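Local coordinates for lipoprotein (Colwellia psychrerythraea, PDB 3O0Y) that is of unknown function but is a mostly helical, probably lipid-anchored bacterial lipoprotein, likely related to the metallopeptidases of the Peptidase_MA clan, at residues Q156-E161 with L165-R170; E226-V231 with Q240-Q245; S285-D290 with A548-A553; T512-K517 with A541-Y546. All coordinates share one frame; numbering follows the deposited sequence.

Contact 1. Residues Q156-E161 with L165-R170; sequences QPITTE and LDYIVR
Gln156 and Ile158 lie against Tyr167 and Arg170, so that the loop leading into helix 161-172 folds back along the helix it starts. Thr160 is the N-cap of that helix, its OG1 accepting a hydrogen bond from Glu163 N.

Tyr167 carries much of the apolar part. Its CB faces the amide end of Gln156. Beyond it, CG approaches Ile158 CD1 at 4.2 Å, CD1 of the ring comes to 3.8 Å from the same Ile158 CD1, and CE1 of the ring is only slightly farther from it. The methyl thus sits over one face of the ring, shifted toward the rim, in a CH-pi contact 22° off the ring normal. At the tip, Tyr167 OH leaves the contact to bond Phe220 O.

Gln156 holds CG anti to its backbone N (chi1 -174°), and its extended chain carries the amide past Tyr167 to the edge of the Arg170 guanidinium, where Gln156 CD lies 3.5 Å from Arg170 NH1. The two planes stand 77° apart. Asp67 O and Thr51 OG1 bind Arg170 from outside. Replacing this glutamine with an alanine would probably open a gap between Tyr167 and Arg170 and deprive the guanidinium edge of a polar neighbour.

Where the loop becomes helix, the 3.0 Å bond from Leu165 N to Glu161 O closes a regular helical turn.

Contact 2. Residues E226-V231 with Q240-Q245; sequences EKIEKV and QSLITQ
No flat group takes part where Ile228 meets Leu242 and Ile243, so there is neither a ring face nor an edge to use: the contact is made by branched aliphatic chains. Phe224, one turn earlier on helix 219-228, also touches Leu242 and Ile243.

Ile228 reaches across with both of its branches. Its CG2 methyl packs on Ile243, 4.0 Å from Ile243 CD1 and about as close to CG1 of that residue, the two side chains crossing at a slant. The longer branch turns to the neighbouring position, where Ile228 CD1 approaches Leu242 CD1 at 4.3 Å. The fork follows from the first torsion. CG1 is roughly anti to the backbone N (chi1 -156°), which places CG2 in the crowded position between that N and the carbonyl carbon.

Near the end of helix 219-228, a type I beta turn runs from Ile228 to Val231, Val231 N bonding Ile228 O at 3.0 Å, and a short connection then leads into helix 236-268. The contact joins two helices consecutive in the chain, with CA of Ile228 and CA of Ile243 8.4 Å apart. Ile158, Ala164 and Leu165 adjoin the same apolar cluster.

With only methyl and methylene groups meeting over 108 Å², the two helices are held here by dispersion and the exclusion of water, without directional bonds.

Contact 3. Residues S285-D290 with A548-A553; sequences SVYYQD and AWPGQA
Two tyrosines of helix 284-296 grip Pro550, and the apolar contacts come first. Tyr288 CD1 lies 4.0 Å from Pro550 CB, while Tyr287 CE2 lies 4.2 Å from Pro550 CG, so neighbouring carbons of one pyrrolidine ring serve two different aromatic rings. Tyr287 crosses the proline at about a right angle and Tyr288 at a shallower slant. Both tyrosines hold CG anti to the backbone N (Tyr288 chi1 -171°), which sends the rings out from the helix toward the loop.

Against the backbone, Tyr288 offers its edge: Gly551 N sits in the plane of that ring, 3.7 Å from Tyr288 CE1. The hydroxyl beyond bonds Asp511 OD2, an oxygen that also takes a weak bond from Gly551 N.

The polar link goes through solvent. A water donates to Pro550 O at 2.7 Å and is hydrogen-bonded to Tyr287 OH at 2.8 Å.

Gln552 N returns to Trp549 O at 3.2 Å, and with Gly551 at a positive phi of 90° the residues Trp549 to Gln552 form the Pro-Gly type II beta turn by which the chain leaves helix 536-548.

Contact 4. Residues T512-K517 with A541-Y546; sequences TGLHDK and AEIERY. With SO4 (sulfate ion), chain D.
His515 NE2 donates to a main-chain carbonyl, Tyr546 O, at 2.7 Å, a side-chain bond that reaches across from one helix to the last turns of another. The motif is a helix pair: the C-terminal turn of helix 491-515 packs beside helix 536-548. The bond is fairly straight at the hydrogen (162°), and the oxygen lies in the imidazole plane, yet the donor stands 48° above the carbonyl plane. The residue four positions on from Tyr546 is Pro550, which has no N-H to complete the helical pattern, so the histidine supplies a donor to this oxygen of a buried residue.

On the far side of the ring, His515 ND1 is hydrogen-bonded to Ile278 N, and the two bonds together fix the rotation of the imidazole. A leucine in its place would remove both ring nitrogens and probably leave Tyr546 O and Ile278 N without these partners.

Leu514 provides the apolar part. Its CD1 touches CB of Tyr546 at 4.1 Å and CG2 of Ile543 at 4.2 Å, meeting the tyrosine side chain nearly at right angles. Ala524 of helix 521-532 adjoins Leu514 and Ile543. Tyr546 bends back over its own helix, with Glu542 O 3.1 Å above the centre of its ring, and its hydroxyl is bonded by Arg507 NE.

Beyond the packing, Arg545 helps bind a sulfate, probably from the crystallisation liquor, together with Arg504, Arg507 and Tyr556: its NH2 reaches sulfate O4 at 2.7 Å, and its NH1 makes a weaker bond to that same oxygen.

All four contacts are largely buried, but they fall into two clusters on opposite sides of the chain's centre. Contacts 1 and 2 lie farther out, their centres about 26 and 31 Å from the chain's centre, and adjoin each other through helices 161-172 and 236-268; contact 1 mixes polar and apolar groups, whereas contact 2 is purely aliphatic. Contacts 3 and 4 sit deeper, with centres at about 15 and 17 Å; contact 4 uses helix 536-548 and contact 3 the loop that follows it. Contact 4 is nested within the long loop closed by contact 3, and His515 touches both Tyr288 and Pro550. This inner pair relies more on aromatic rings, a bridging water and main-chain carbonyls. Gln552 also bonds Arg545, tying the loop to the sulfate-binding side.

Contact 1. Residues Q156-E161 with L165-R170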
# COMPACT_ATOMS: atom_id res chain seq x y z
N GLN A 156 -5.61 13.89 9.60
CA GLN A 156 -5.66 15.32 9.74
C GLN A 156 -5.93 15.71 11.19
O GLN A 156 -6.91 15.29 11.78
CB GLN A 156 -6.77 15.86 8.84
CG GLN A 156 -6.81 17.37 8.81
CD GLN A 156 -7.66 18.00 7.73
OE1 GLN A 156 -8.11 19.16 7.88
NE2 GLN A 156 -7.79 17.34 6.63
N PRO A 157 -5.04 16.52 11.79
CA PRO A 157 -5.27 16.84 13.21
C PRO A 157 -6.47 17.73 13.42
O PRO A 157 -6.70 18.59 12.61
CB PRO A 157 -4.02 17.62 13.60
CG PRO A 157 -3.47 18.13 12.34
CD PRO A 157 -3.83 17.18 11.25
N ILE A 158 -7.22 17.51 14.51
CA ILE A 158 -8.25 18.44 14.92
C ILE A 158 -8.07 18.72 16.39
O ILE A 158 -8.70 18.07 17.23
CB ILE A 158 -9.67 17.91 14.59
CG1 ILE A 158 -9.79 17.66 13.09
CG2 ILE A 158 -10.72 18.91 14.97
CD1 ILE A 158 -10.94 16.84 12.74
N THR A 159 -7.16 19.64 16.72
CA THR A 159 -6.80 19.87 18.11
C THR A 159 -6.93 21.34 18.52
O THR A 159 -6.63 21.63 19.66
CB THR A 159 -5.35 19.44 18.40
OG1 THR A 159 -4.43 20.31 17.73
CG2 THR A 159 -5.08 17.96 17.94
N THR A 160 -7.33 22.24 17.60
CA THR A 160 -7.38 23.69 17.80
C THR A 160 -8.48 24.21 16.89
O THR A 160 -8.93 23.50 15.97
CB THR A 160 -6.05 24.42 17.39
OG1 THR A 160 -5.88 24.34 15.97
CG2 THR A 160 -4.85 23.86 18.10
N GLU A 161 -8.94 25.42 17.14
CA GLU A 161 -9.98 26.02 16.32
C GLU A 161 -9.50 26.14 14.88
O GLU A 161 -10.28 25.94 13.92
CB GLU A 161 -10.32 27.42 16.86
CG GLU A 161 -11.41 28.12 16.06
CD GLU A 161 -11.92 29.45 16.72
OE1 GLU A 161 -11.39 29.88 17.77
OE2 GLU A 161 -12.88 29.99 16.17
N LEU A 165 -11.15 24.53 11.45
CA LEU A 165 -11.52 25.36 10.31
C LEU A 165 -10.82 24.83 9.04
O LEU A 165 -11.41 24.83 7.95
CB LEU A 165 -11.19 26.82 10.56
CG LEU A 165 -12.11 27.55 11.59
CD1 LEU A 165 -11.55 28.93 11.94
CD2 LEU A 165 -13.56 27.66 11.07
N ASP A 166 -9.60 24.34 9.15
CA ASP A 166 -8.99 23.66 7.97
C ASP A 166 -9.79 22.46 7.40
O ASP A 166 -9.87 22.22 6.15
CB ASP A 166 -7.60 23.16 8.28
CG ASP A 166 -6.57 24.27 8.54
OD1 ASP A 166 -6.80 25.43 8.18
OD2 ASP A 166 -5.52 23.96 9.18
N TYR A 167 -10.41 21.71 8.31
CA TYR A 167 -11.27 20.57 7.94
C TYR A 167 -12.51 21.05 7.20
O TYR A 167 -12.86 20.52 6.15
CB TYR A 167 -11.61 19.82 9.25
CG TYR A 167 -12.32 18.52 9.19
CD1 TYR A 167 -11.62 17.34 8.99
CD2 TYR A 167 -13.71 18.44 9.33
CE1 TYR A 167 -12.28 16.07 9.07
CE2 TYR A 167 -14.36 17.20 9.43
CZ TYR A 167 -13.65 16.04 9.24
OH TYR A 167 -14.28 14.81 9.29
N ILE A 168 -13.11 22.14 7.69
CA ILE A 168 -14.28 22.73 7.07
C ILE A 168 -14.00 23.25 5.68
O ILE A 168 -14.79 23.03 4.73
CB ILE A 168 -14.90 23.80 8.03
CG1 ILE A 168 -15.54 23.08 9.20
CG2 ILE A 168 -15.93 24.69 7.30
CD1 ILE A 168 -15.71 24.00 10.44
N VAL A 169 -12.89 23.95 5.58
CA VAL A 169 -12.46 24.55 4.31
C VAL A 169 -12.19 23.44 3.26
O VAL A 169 -12.52 23.58 2.08
CB VAL A 169 -11.26 25.44 4.56
CG1 VAL A 169 -10.60 25.80 3.26
CG2 VAL A 169 -11.76 26.70 5.35
N ARG A 170 -11.59 22.35 3.73
CA ARG A 170 -11.37 21.20 2.82
C ARG A 170 -12.68 20.61 2.32
O ARG A 170 -12.85 20.39 1.09
CB ARG A 170 -10.48 20.15 3.52
CG ARG A 170 -9.02 20.55 3.38
CD ARG A 170 -8.07 19.42 3.82
NE ARG A 170 -6.72 19.57 3.26
CZ ARG A 170 -5.64 19.00 3.77
NH1 ARG A 170 -5.72 18.19 4.81
NH2 ARG A 170 -4.48 19.18 3.16

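Contact 2. Residues E226-V231 with Q240-Q245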
# COMPACT_ATOMS: atom_id res chain seq x y z
N GLU A 226 -16.11 13.52 17.68
CA GLU A 226 -15.28 12.83 18.64
C GLU A 226 -13.97 13.56 18.92
O GLU A 226 -13.56 13.70 20.08
CB GLU A 226 -14.98 11.39 18.22
CG GLU A 226 -13.88 10.78 19.16
CD GLU A 226 -13.78 9.24 19.21
OE1 GLU A 226 -14.58 8.53 18.52
OE2 GLU A 226 -12.89 8.74 19.96
N LYS A 227 -13.36 14.10 17.88
CA LYS A 227 -12.11 14.85 18.04
C LYS A 227 -12.31 16.24 18.65
O LYS A 227 -11.59 16.61 19.58
CB LYS A 227 -11.40 14.92 16.69
CG LYS A 227 -10.95 13.52 16.27
CD LYS A 227 -9.97 13.50 15.09
CE LYS A 227 -9.61 12.05 14.64
NZ LYS A 227 -8.56 11.98 13.55
N ILE A 228 -13.32 16.97 18.20
CA ILE A 228 -13.48 18.34 18.68
C ILE A 228 -13.88 18.36 20.18
O ILE A 228 -13.56 19.30 20.89
CB ILE A 228 -14.47 19.12 17.82
CG1 ILE A 228 -14.24 20.62 17.92
CG2 ILE A 228 -15.99 18.83 18.21
CD1 ILE A 228 -12.90 21.17 17.31
N GLU A 229 -14.50 17.29 20.64
CA GLU A 229 -14.89 17.15 22.08
C GLU A 229 -13.71 17.27 22.99
O GLU A 229 -13.84 17.79 24.11
CB GLU A 229 -15.54 15.78 22.32
CG GLU A 229 -16.01 15.54 23.75
CD GLU A 229 -17.21 16.42 24.09
OE1 GLU A 229 -17.79 16.99 23.13
OE2 GLU A 229 -17.58 16.54 25.31
N LYS A 230 -12.55 16.82 22.52
CA LYS A 230 -11.32 16.81 23.33
C LYS A 230 -10.64 18.16 23.44
O LYS A 230 -9.68 18.30 24.20
CB LYS A 230 -10.33 15.80 22.76
CG LYS A 230 -10.89 14.43 22.64
CD LYS A 230 -9.78 13.47 22.30
CE LYS A 230 -10.16 12.32 21.39
NZ LYS A 230 -10.82 11.20 22.08
N VAL A 231 -11.11 19.15 22.69
CA VAL A 231 -10.39 20.42 22.60
C VAL A 231 -10.83 21.40 23.71
O VAL A 231 -11.86 22.12 23.61
CB VAL A 231 -10.56 21.06 21.21
CG1 VAL A 231 -9.85 22.41 21.14
CG2 VAL A 231 -10.04 20.09 20.09
N GLN A 240 -20.16 23.29 19.30
CA GLN A 240 -21.44 23.04 18.60
C GLN A 240 -21.51 23.81 17.31
O GLN A 240 -22.01 23.29 16.31
CB GLN A 240 -22.69 23.39 19.49
CG GLN A 240 -22.87 22.53 20.76
CD GLN A 240 -24.01 23.04 21.75
OE1 GLN A 240 -24.46 24.22 21.70
NE2 GLN A 240 -24.45 22.15 22.66
N SER A 241 -21.08 25.06 17.32
CA SER A 241 -21.11 25.85 16.10
C SER A 241 -20.23 25.24 15.00
O SER A 241 -20.60 25.22 13.82
CB SER A 241 -20.58 27.26 16.36
OG SER A 241 -20.47 27.99 15.13
N LEU A 242 -19.06 24.77 15.40
CA LEU A 242 -18.19 24.11 14.37
C LEU A 242 -18.82 22.80 13.81
O LEU A 242 -18.79 22.56 12.61
CB LEU A 242 -16.81 23.89 14.96
CG LEU A 242 -15.96 25.14 15.22
CD1 LEU A 242 -14.83 24.87 16.23
CD2 LEU A 242 -15.37 25.67 13.96
N ILE A 243 -19.45 22.00 14.66
CA ILE A 243 -20.12 20.78 14.23
C ILE A 243 -21.22 21.12 13.24
O ILE A 243 -21.36 20.47 12.19
CB ILE A 243 -20.66 20.00 15.46
CG1 ILE A 243 -19.50 19.47 16.29
CG2 ILE A 243 -21.58 18.87 15.05
CD1 ILE A 243 -19.92 19.06 17.65
N THR A 244 -22.00 22.17 13.51
CA THR A 244 -23.01 22.63 12.57
C THR A 244 -22.44 23.01 11.22
O THR A 244 -23.05 22.73 10.17
CB THR A 244 -23.83 23.81 13.17
OG1 THR A 244 -24.38 23.35 14.40
CG2 THR A 244 -24.93 24.28 12.18
N GLN A 245 -21.30 23.68 11.25
CA GLN A 245 -20.59 24.07 10.04
C GLN A 245 -20.12 22.85 9.23
O GLN A 245 -20.25 22.82 7.99
CB GLN A 245 -19.41 24.97 10.37
CG GLN A 245 -19.82 26.38 10.76
CD GLN A 245 -18.62 27.20 11.14
OE1 GLN A 245 -17.75 27.47 10.30
NE2 GLN A 245 -18.57 27.63 12.41

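Contact 3. Residues S285-D290 with A548-A553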
# COMPACT_ATOMS: atom_id res chain seq x y z
N SER A 285 -1.41 -3.78 -23.26
CA SER A 285 -0.25 -4.66 -23.04
C SER A 285 1.03 -3.90 -22.78
O SER A 285 1.88 -4.28 -21.95
CB SER A 285 -0.03 -5.61 -24.20
OG SER A 285 0.61 -4.93 -25.29
N VAL A 286 1.14 -2.77 -23.46
CA VAL A 286 2.24 -1.89 -23.19
C VAL A 286 2.11 -1.27 -21.81
O VAL A 286 3.11 -1.12 -21.10
CB VAL A 286 2.29 -0.82 -24.34
CG1 VAL A 286 3.28 0.27 -23.96
CG2 VAL A 286 2.64 -1.55 -25.65
N TYR A 287 0.92 -0.87 -21.42
CA TYR A 287 0.69 -0.42 -20.06
C TYR A 287 1.15 -1.43 -19.00
O TYR A 287 1.84 -1.07 -18.04
CB TYR A 287 -0.77 -0.10 -19.87
CG TYR A 287 -1.09 0.37 -18.47
CD1 TYR A 287 -1.10 1.71 -18.14
CD2 TYR A 287 -1.25 -0.53 -17.45
CE1 TYR A 287 -1.37 2.12 -16.83
CE2 TYR A 287 -1.45 -0.14 -16.16
CZ TYR A 287 -1.50 1.18 -15.84
OH TYR A 287 -1.74 1.57 -14.52
N TYR A 288 0.75 -2.69 -19.22
CA TYR A 288 1.06 -3.74 -18.27
C TYR A 288 2.55 -3.97 -18.18
O TYR A 288 3.08 -4.14 -17.06
CB TYR A 288 0.30 -5.03 -18.62
CG TYR A 288 0.42 -6.09 -17.53
CD1 TYR A 288 0.01 -5.81 -16.23
CD2 TYR A 288 0.90 -7.38 -17.82
CE1 TYR A 288 0.13 -6.78 -15.23
CE2 TYR A 288 0.96 -8.34 -16.83
CZ TYR A 288 0.60 -8.03 -15.57
OH TYR A 288 0.70 -9.02 -14.59
N GLN A 289 3.25 -3.94 -19.31
CA GLN A 289 4.72 -4.10 -19.25
C GLN A 289 5.39 -2.98 -18.40
O GLN A 289 6.31 -3.21 -17.59
CB GLN A 289 5.36 -4.25 -20.65
CG GLN A 289 6.82 -4.78 -20.58
CD GLN A 289 6.91 -6.25 -20.03
OE1 GLN A 289 7.66 -6.62 -19.05
NE2 GLN A 289 6.13 -7.11 -20.68
N ASP A 290 4.88 -1.78 -18.52
CA ASP A 290 5.28 -0.68 -17.64
C ASP A 290 4.93 -0.89 -16.17
O ASP A 290 5.77 -0.65 -15.31
CB ASP A 290 4.69 0.67 -18.13
CG ASP A 290 5.13 1.85 -17.23
OD1 ASP A 290 6.35 2.21 -17.23
OD2 ASP A 290 4.28 2.27 -16.41
N ALA A 548 -8.11 -3.70 -10.72
CA ALA A 548 -8.00 -2.22 -10.59
C ALA A 548 -6.57 -1.77 -10.50
O ALA A 548 -6.28 -0.61 -10.79
CB ALA A 548 -8.76 -1.73 -9.31
N TRP A 549 -5.68 -2.64 -9.99
CA TRP A 549 -4.25 -2.34 -9.73
C TRP A 549 -3.29 -3.26 -10.47
O TRP A 549 -2.50 -3.96 -9.88
CB TRP A 549 -3.93 -2.47 -8.24
CG TRP A 549 -4.57 -1.53 -7.33
CD1 TRP A 549 -5.23 -0.37 -7.64
CD2 TRP A 549 -4.55 -1.60 -5.89
NE1 TRP A 549 -5.66 0.25 -6.49
CE2 TRP A 549 -5.26 -0.49 -5.41
CE3 TRP A 549 -4.02 -2.51 -4.97
CZ2 TRP A 549 -5.45 -0.27 -4.05
CZ3 TRP A 549 -4.24 -2.31 -3.64
CH2 TRP A 549 -4.91 -1.18 -3.18
N PRO A 550 -3.37 -3.33 -11.80
CA PRO A 550 -2.47 -4.19 -12.53
C PRO A 550 -1.00 -4.06 -12.17
O PRO A 550 -0.44 -2.97 -12.15
CB PRO A 550 -2.70 -3.83 -14.01
CG PRO A 550 -3.76 -2.87 -14.01
CD PRO A 550 -3.99 -2.34 -12.64
N GLY A 551 -0.40 -5.21 -11.87
CA GLY A 551 1.00 -5.36 -11.54
C GLY A 551 1.37 -5.24 -10.09
O GLY A 551 2.48 -5.70 -9.69
N GLN A 552 0.54 -4.59 -9.30
CA GLN A 552 0.84 -4.29 -7.89
C GLN A 552 1.03 -5.60 -7.13
O GLN A 552 1.94 -5.65 -6.27
CB GLN A 552 -0.17 -3.36 -7.20
CG GLN A 552 0.24 -2.90 -5.78
CD GLN A 552 0.07 -3.90 -4.67
OE1 GLN A 552 -0.84 -4.73 -4.70
NE2 GLN A 552 0.91 -3.78 -3.58
N ALA A 553 0.28 -6.64 -7.47
CA ALA A 553 0.34 -7.91 -6.76
C ALA A 553 1.61 -8.64 -7.06
O ALA A 553 1.91 -9.65 -6.40
CB ALA A 553 -0.86 -8.85 -7.18
O HOH W 1 -0.82 -0.29 -12.62

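Contact 4. Residues T512-K517 with A541-Y546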
# COMPACT_ATOMS: atom_id res chain seq x y z
N THR A 512 -0.78 -11.93 -13.65
CA THR A 512 -0.36 -12.15 -15.06
C THR A 512 -1.49 -12.87 -15.85
O THR A 512 -1.69 -12.64 -17.04
CB THR A 512 0.92 -12.93 -15.16
OG1 THR A 512 0.83 -14.18 -14.42
CG2 THR A 512 2.10 -12.16 -14.59
N GLY A 513 -2.20 -13.77 -15.15
CA GLY A 513 -3.38 -14.48 -15.73
C GLY A 513 -4.40 -13.51 -16.30
O GLY A 513 -4.71 -13.58 -17.50
N LEU A 514 -4.91 -12.66 -15.45
CA LEU A 514 -5.90 -11.64 -15.84
C LEU A 514 -5.38 -10.67 -16.88
O LEU A 514 -6.08 -10.36 -17.84
CB LEU A 514 -6.26 -10.81 -14.60
CG LEU A 514 -7.11 -11.50 -13.56
CD1 LEU A 514 -6.94 -10.74 -12.20
CD2 LEU A 514 -8.57 -11.57 -13.95
N HIS A 515 -4.18 -10.14 -16.68
CA HIS A 515 -3.78 -8.94 -17.42
C HIS A 515 -3.03 -9.25 -18.71
O HIS A 515 -2.96 -8.39 -19.60
CB HIS A 515 -2.94 -8.05 -16.51
CG HIS A 515 -3.76 -7.42 -15.42
ND1 HIS A 515 -4.89 -6.67 -15.70
CD2 HIS A 515 -3.68 -7.49 -14.07
CE1 HIS A 515 -5.41 -6.23 -14.57
NE2 HIS A 515 -4.68 -6.71 -13.56
N ASP A 516 -2.48 -10.46 -18.83
CA ASP A 516 -1.79 -10.92 -20.06
C ASP A 516 -2.35 -12.18 -20.71
O ASP A 516 -2.48 -12.23 -21.96
CB ASP A 516 -0.30 -11.11 -19.77
CG ASP A 516 0.49 -11.57 -21.02
OD1 ASP A 516 0.73 -10.75 -21.89
OD2 ASP A 516 0.78 -12.76 -21.13
N LYS A 517 -2.69 -13.19 -19.91
CA LYS A 517 -3.23 -14.44 -20.44
C LYS A 517 -4.73 -14.40 -20.69
O LYS A 517 -5.29 -15.39 -21.15
CB LYS A 517 -2.86 -15.61 -19.57
CG LYS A 517 -1.41 -15.77 -19.29
CD LYS A 517 -0.57 -16.01 -20.51
CE LYS A 517 0.87 -16.26 -20.04
NZ LYS A 517 1.34 -15.15 -19.06
N ALA A 541 -12.76 -10.14 -3.45
CA ALA A 541 -12.20 -8.80 -3.26
C ALA A 541 -10.76 -8.70 -3.77
O ALA A 541 -10.38 -7.66 -4.34
CB ALA A 541 -12.29 -8.38 -1.80
N GLU A 542 -9.96 -9.75 -3.59
CA GLU A 542 -8.62 -9.75 -4.10
C GLU A 542 -8.57 -9.68 -5.62
O GLU A 542 -7.83 -8.85 -6.22
CB GLU A 542 -7.87 -10.98 -3.62
CG GLU A 542 -7.66 -11.05 -2.15
CD GLU A 542 -6.62 -10.12 -1.65
OE1 GLU A 542 -5.57 -9.89 -2.33
OE2 GLU A 542 -6.89 -9.60 -0.56
N ILE A 543 -9.29 -10.57 -6.27
CA ILE A 543 -9.27 -10.58 -7.75
C ILE A 543 -9.75 -9.21 -8.30
O ILE A 543 -9.12 -8.63 -9.19
CB ILE A 543 -10.15 -11.75 -8.34
CG1 ILE A 543 -9.54 -13.09 -7.94
CG2 ILE A 543 -10.37 -11.55 -9.92
CD1 ILE A 543 -8.02 -13.26 -8.17
N GLU A 544 -10.79 -8.61 -7.71
CA GLU A 544 -11.22 -7.28 -8.16
C GLU A 544 -10.20 -6.17 -7.88
O GLU A 544 -10.04 -5.24 -8.64
CB GLU A 544 -12.61 -6.92 -7.63
CG GLU A 544 -13.68 -7.98 -8.17
CD GLU A 544 -15.10 -7.75 -7.74
OE1 GLU A 544 -15.37 -6.70 -7.10
OE2 GLU A 544 -15.98 -8.56 -8.14
N ARG A 545 -9.47 -6.29 -6.79
CA ARG A 545 -8.34 -5.41 -6.50
C ARG A 545 -7.30 -5.54 -7.64
O ARG A 545 -6.82 -4.52 -8.13
CB ARG A 545 -7.69 -5.81 -5.15
CG ARG A 545 -6.27 -5.37 -4.96
CD ARG A 545 -5.73 -5.87 -3.62
NE ARG A 545 -4.29 -5.84 -3.58
CZ ARG A 545 -3.60 -6.11 -2.50
NH1 ARG A 545 -2.29 -6.10 -2.54
NH2 ARG A 545 -4.25 -6.43 -1.38
N TYR A 546 -6.95 -6.76 -8.02
CA TYR A 546 -5.87 -6.98 -9.02
C TYR A 546 -6.27 -6.38 -10.34
O TYR A 546 -5.45 -5.81 -11.10
CB TYR A 546 -5.50 -8.44 -9.19
CG TYR A 546 -5.14 -9.14 -7.89
CD1 TYR A 546 -4.66 -8.46 -6.80
CD2 TYR A 546 -5.36 -10.48 -7.76
CE1 TYR A 546 -4.40 -9.15 -5.62
CE2 TYR A 546 -5.09 -11.16 -6.57
CZ TYR A 546 -4.66 -10.50 -5.53
OH TYR A 546 -4.45 -11.25 -4.35
S SO4 D . -1.36 -7.26 1.39
O1 SO4 D . -0.51 -8.47 1.23
O2 SO4 D . -1.75 -7.16 2.75
O3 SO4 D . -0.62 -6.01 1.10
O4 SO4 D . -2.41 -7.26 0.41